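DsbA family protein (PDB 7JVE) acts as a trimeric thioredoxin-like enzyme of the DsbA family, with both thiol oxidase and disulfide isomerase activities. Local coordinates at residues Q56-V59 / Q60-L63; A42-T45 / L46-Q50. One frame throughout, in Å; residues are numbered along the deposited sequence.

Contact 1 of 2, residues Q56-V59 / Q60-L63; sequences QAYV and QLAL
A62 N donates to Y58 O at 2.9 Å, and L63 N reaches V59 O at the same 2.9 Å. Two further i to i+4 bonds, Q60 N to Q56 O and L61 N to A57 O, continue the regular alpha-helix over about two turns. The L61 bond is the longest of the four, at 3.2 Å. Q56 O takes a second donor, a water 2.9 Å away. The same water accepts from Q60 NE2 at 3.3 Å, so it ties the amide end of Q60 back to the backbone one turn earlier. In Q60, chi1 (-74°) puts CG beside the backbone N and near Q56 O; the bend at chi2 (-64°) then turns the amide to the water.

The apolar contacts are loose. V59 and L63 lie side by side and point the same way. V59 CG1, set anti to the backbone N (chi1 164°), meets L63 CD1 at 4.1 Å. On another side of the helix, L61 CD1 comes obliquely to the ring of Y58, 4.3 Å from CD1 of that ring. L61 CG also rests on A57 O.

The segments lie near the C-terminal end of helix 37-64. V59, Q60 and L63 pack on V230, in the loop between strands 218-223 and 234-237. The Y58 ring meets F213. Its OH bonds K162 NZ of the second subunit and, in its own chain, D212 O in the loop before strand 218-223.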
loop_
_atom_site.group_PDB
_atom_site.type_symbol
_atom_site.label_atom_id
_atom_site.label_comp_id
_atom_site.label_asym_id
_atom_site.label_seq_id
_atom_site.Cartn_x
_atom_site.Cartn_y
_atom_site.Cartn_z
ATOM N N GLN A 56 -20.884 -10.943 -8.398
ATOM C CA GLN A 56 -22.213 -11.528 -8.440
ATOM C C GLN A 56 -23.161 -10.823 -7.478
ATOM O O GLN A 56 -24.320 -10.553 -7.824
ATOM C CB GLN A 56 -22.127 -13.016 -8.124
ATOM C CG GLN A 56 -21.657 -13.854 -9.324
ATOM C CD GLN A 56 -21.210 -15.270 -8.932
ATOM O OE1 GLN A 56 -21.001 -15.564 -7.748
ATOM N NE2 GLN A 56 -21.072 -16.154 -9.929
ATOM N N ALA A 57 -22.686 -10.495 -6.275
ATOM C CA ALA A 57 -23.567 -9.869 -5.291
ATOM C C ALA A 57 -23.929 -8.449 -5.700
ATOM O O ALA A 57 -25.060 -8.011 -5.472
ATOM C CB ALA A 57 -22.915 -9.869 -3.910
ATOM N N TYR A 58 -22.969 -7.713 -6.282
ATOM C CA TYR A 58 -23.256 -6.381 -6.817
ATOM C C TYR A 58 -24.257 -6.446 -7.964
ATOM O O TYR A 58 -25.142 -5.585 -8.072
ATOM C CB TYR A 58 -21.971 -5.696 -7.302
ATOM C CG TYR A 58 -21.223 -4.929 -6.238
ATOM C CD1 TYR A 58 -21.877 -3.989 -5.431
ATOM C CD2 TYR A 58 -19.851 -5.117 -6.056
ATOM C CE1 TYR A 58 -21.195 -3.271 -4.465
ATOM C CE2 TYR A 58 -19.163 -4.406 -5.094
ATOM C CZ TYR A 58 -19.831 -3.496 -4.306
ATOM O OH TYR A 58 -19.133 -2.811 -3.353
ATOM N N VAL A 59 -24.121 -7.449 -8.839
ATOM C CA VAL A 59 -25.063 -7.595 -9.941
ATOM C C VAL A 59 -26.481 -7.789 -9.407
ATOM O O VAL A 59 -27.439 -7.178 -9.903
ATOM C CB VAL A 59 -24.639 -8.751 -10.866
ATOM C CG1 VAL A 59 -25.808 -9.152 -11.755
ATOM C CG2 VAL A 59 -23.427 -8.345 -11.716
ATOM N N GLN A 60 -26.637 -8.628 -8.378
ATOM C CA GLN A 60 -27.953 -8.808 -7.775
ATOM C C GLN A 60 -28.507 -7.485 -7.266
ATOM O O GLN A 60 -29.703 -7.218 -7.405
ATOM C CB GLN A 60 -27.890 -9.831 -6.635
ATOM C CG GLN A 60 -27.744 -11.261 -7.107
ATOM C CD GLN A 60 -28.963 -11.702 -7.904
ATOM O OE1 GLN A 60 -30.093 -11.653 -7.411
ATOM N NE2 GLN A 60 -28.744 -12.091 -9.156
ATOM N N LEU A 61 -27.652 -6.656 -6.645
ATOM C CA LEU A 61 -28.110 -5.364 -6.134
ATOM C C LEU A 61 -28.543 -4.446 -7.271
ATOM O O LEU A 61 -29.577 -3.770 -7.167
ATOM C CB LEU A 61 -27.011 -4.706 -5.299
ATOM C CG LEU A 61 -26.675 -5.414 -3.980
ATOM C CD1 LEU A 61 -25.488 -4.748 -3.279
ATOM C CD2 LEU A 61 -27.906 -5.429 -3.069
ATOM N N ALA A 62 -27.772 -4.428 -8.374
ATOM C CA ALA A 62 -28.148 -3.654 -9.558
ATOM C C ALA A 62 -29.508 -4.074 -10.097
ATOM O O ALA A 62 -30.339 -3.223 -10.437
ATOM C CB ALA A 62 -27.095 -3.804 -10.648
ATOM N N LEU A 63 -29.759 -5.384 -10.180
ATOM C CA LEU A 63 -31.062 -5.838 -10.651
ATOM C C LEU A 63 -32.164 -5.415 -9.696
ATOM O O LEU A 63 -33.253 -5.029 -10.134
ATOM C CB LEU A 63 -31.067 -7.353 -10.849
ATOM C CG LEU A 63 -30.132 -7.801 -11.974
ATOM C CD1 LEU A 63 -29.947 -9.326 -11.981
ATOM C CD2 LEU A 63 -30.608 -7.283 -13.334
HETATM O O HOH W 1 -25.553 -12.282 -9.757
#

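Contact 2 of 2, residues A42-T45 / L46-Q50; sequences ASET and LHQRQ
T45 and R49 make the main side-chain contact, one helical turn apart. They run side by side in the same direction. The methyl CG2 of T45 sits over the centre of one face of the R49 guanidinium, 3.5 Å from CZ of R49. With T45 chi1 at -61°, this methyl is anti to the backbone N and OG1 is turned back to the preceding turn, where it bonds A41 O. The R49 chain is extended from CG to NE, which carries the flat group up alongside T45.

Among polar groups, E44 and Q48 pass at an angle, with carboxylate and amide planes 51° apart. E44 OE2 and Q48 OE1 are both acceptors and merely lie near each other, at 3.5 Å. The E44 carboxylate is held instead by a salt bridge from OE1 to R127 of the second subunit. The ring of H47 brings CD2 to 3.1 Å from S43 O, which lies at the ring edge near its plane. NE2 of H47 bonds S125 O of the second subunit.

The backbone bonds are those of an alpha-helix. L46 N donates to A42 O at 2.8 Å, and Q48 N to E44 O at 2.9 Å. H47 N to S43 O and R49 N to T45 O follow the same i to i+4 pattern.

Further bonds join T45 OG1 to A33 O and R49 NH1 to E34 O of the second subunit, while Q50 packs on W96 there, within the CxxC segment C94-C97. This is a length of helix at a subunit interface, in the N-terminal part of a trimeric DsbA-like protein.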
loop_
_atom_site.group_PDB
_atom_site.type_symbol
_atom_site.label_atom_id
_atom_site.label_comp_id
_atom_site.label_asym_id
_atom_site.label_seq_id
_atom_site.Cartn_x
_atom_site.Cartn_y
_atom_site.Cartn_z
ATOM N N ALA A 42 -3.335 -21.031 -2.104
ATOM C CA ALA A 42 -4.623 -20.854 -1.435
ATOM C C ALA A 42 -5.060 -19.390 -1.453
ATOM O O ALA A 42 -6.233 -19.089 -1.702
ATOM C CB ALA A 42 -4.548 -21.366 0.003
ATOM N N SER A 43 -4.128 -18.465 -1.178
ATOM C CA SER A 43 -4.474 -17.044 -1.153
ATOM C C SER A 43 -4.921 -16.562 -2.527
ATOM O O SER A 43 -5.879 -15.785 -2.640
ATOM C CB SER A 43 -3.292 -16.203 -0.652
ATOM O OG SER A 43 -3.028 -16.450 0.727
ATOM N N GLU A 44 -4.254 -17.030 -3.586
ATOM C CA GLU A 44 -4.688 -16.677 -4.930
ATOM C C GLU A 44 -6.100 -17.195 -5.206
ATOM O O GLU A 44 -6.959 -16.455 -5.705
ATOM C CB GLU A 44 -3.698 -17.219 -5.952
ATOM C CG GLU A 44 -4.134 -17.008 -7.391
ATOM C CD GLU A 44 -4.310 -15.538 -7.756
ATOM O OE1 GLU A 44 -3.629 -14.661 -7.159
ATOM O OE2 GLU A 44 -5.133 -15.267 -8.658
ATOM N N THR A 45 -6.359 -18.471 -4.888
ATOM C CA THR A 45 -7.710 -19.006 -5.034
ATOM C C THR A 45 -8.718 -18.189 -4.221
ATOM O O THR A 45 -9.804 -17.850 -4.714
ATOM C CB THR A 45 -7.735 -20.478 -4.617
ATOM O OG1 THR A 45 -6.854 -21.222 -5.458
ATOM C CG2 THR A 45 -9.139 -21.085 -4.740
ATOM N N LEU A 46 -8.374 -17.857 -2.977
ATOM C CA LEU A 46 -9.300 -17.099 -2.143
ATOM C C LEU A 46 -9.734 -15.813 -2.841
ATOM O O LEU A 46 -10.929 -15.555 -3.012
ATOM C CB LEU A 46 -8.651 -16.778 -0.798
ATOM C CG LEU A 46 -9.579 -16.082 0.192
ATOM C CD1 LEU A 46 -10.602 -17.086 0.726
ATOM C CD2 LEU A 46 -8.775 -15.464 1.303
ATOM N N HIS A 47 -8.769 -15.001 -3.266
ATOM C CA HIS A 47 -9.104 -13.683 -3.780
ATOM C C HIS A 47 -9.741 -13.771 -5.159
ATOM O O HIS A 47 -10.678 -13.019 -5.461
ATOM C CB HIS A 47 -7.854 -12.810 -3.744
ATOM C CG HIS A 47 -7.479 -12.419 -2.352
ATOM N ND1 HIS A 47 -8.130 -11.417 -1.664
ATOM C CD2 HIS A 47 -6.600 -12.960 -1.478
ATOM C CE1 HIS A 47 -7.638 -11.329 -0.440
ATOM N NE2 HIS A 47 -6.718 -12.264 -0.296
ATOM N N GLN A 48 -9.308 -14.727 -5.971
ATOM C CA GLN A 48 -9.982 -14.967 -7.235
ATOM C C GLN A 48 -11.460 -15.314 -7.013
ATOM O O GLN A 48 -12.335 -14.856 -7.761
ATOM C CB GLN A 48 -9.191 -16.044 -7.987
ATOM C CG GLN A 48 -9.685 -16.512 -9.321
ATOM C CD GLN A 48 -8.686 -17.492 -9.967
ATOM O OE1 GLN A 48 -7.585 -17.708 -9.439
ATOM N NE2 GLN A 48 -9.158 -18.239 -10.967
ATOM N N ARG A 49 -11.784 -16.038 -5.934
ATOM C CA ARG A 49 -13.193 -16.385 -5.725
ATOM C C ARG A 49 -13.980 -15.291 -5.012
ATOM O O ARG A 49 -15.194 -15.179 -5.220
ATOM C CB ARG A 49 -13.307 -17.691 -4.956
ATOM C CG ARG A 49 -12.875 -18.882 -5.788
ATOM C CD ARG A 49 -13.019 -20.155 -5.005
ATOM N NE ARG A 49 -12.514 -21.288 -5.766
ATOM C CZ ARG A 49 -12.288 -22.489 -5.246
ATOM N NH1 ARG A 49 -12.524 -22.707 -3.948
ATOM N NH2 ARG A 49 -11.800 -23.462 -6.016
ATOM N N GLN A 50 -13.334 -14.498 -4.153
ATOM C CA GLN A 50 -14.051 -13.386 -3.536
ATOM C C GLN A 50 -14.364 -12.302 -4.559
ATOM O O GLN A 50 -15.410 -11.650 -4.461
ATOM C CB GLN A 50 -13.256 -12.844 -2.345
ATOM C CG GLN A 50 -13.185 -13.905 -1.238
ATOM C CD GLN A 50 -12.398 -13.481 -0.011
ATOM O OE1 GLN A 50 -12.678 -13.950 1.111
ATOM N NE2 GLN A 50 -11.382 -12.611 -0.212
#

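In the fold
Both contacts are local i to i+4 contacts along helix 37-64, each about two turns long, with centres about 20 Å apart and contact 2 earlier in the chain. Each is partly buried, but the cover differs. Contact 1 lies about 12 Å from the centre of the chain and packs mostly on its own thioredoxin-like domain, with Y58 alone reaching the second subunit. Contact 2 lies about 22 Å out, and all nine of its residues are within reach of that subunit. The chemistry follows: valine-leucine and tyrosine-leucine pairs with one bridging water in contact 1, charged and polar side chains turned to a neighbour in contact 2. The helix runs from the subunit interface of contact 2 to the thioredoxin-like domain.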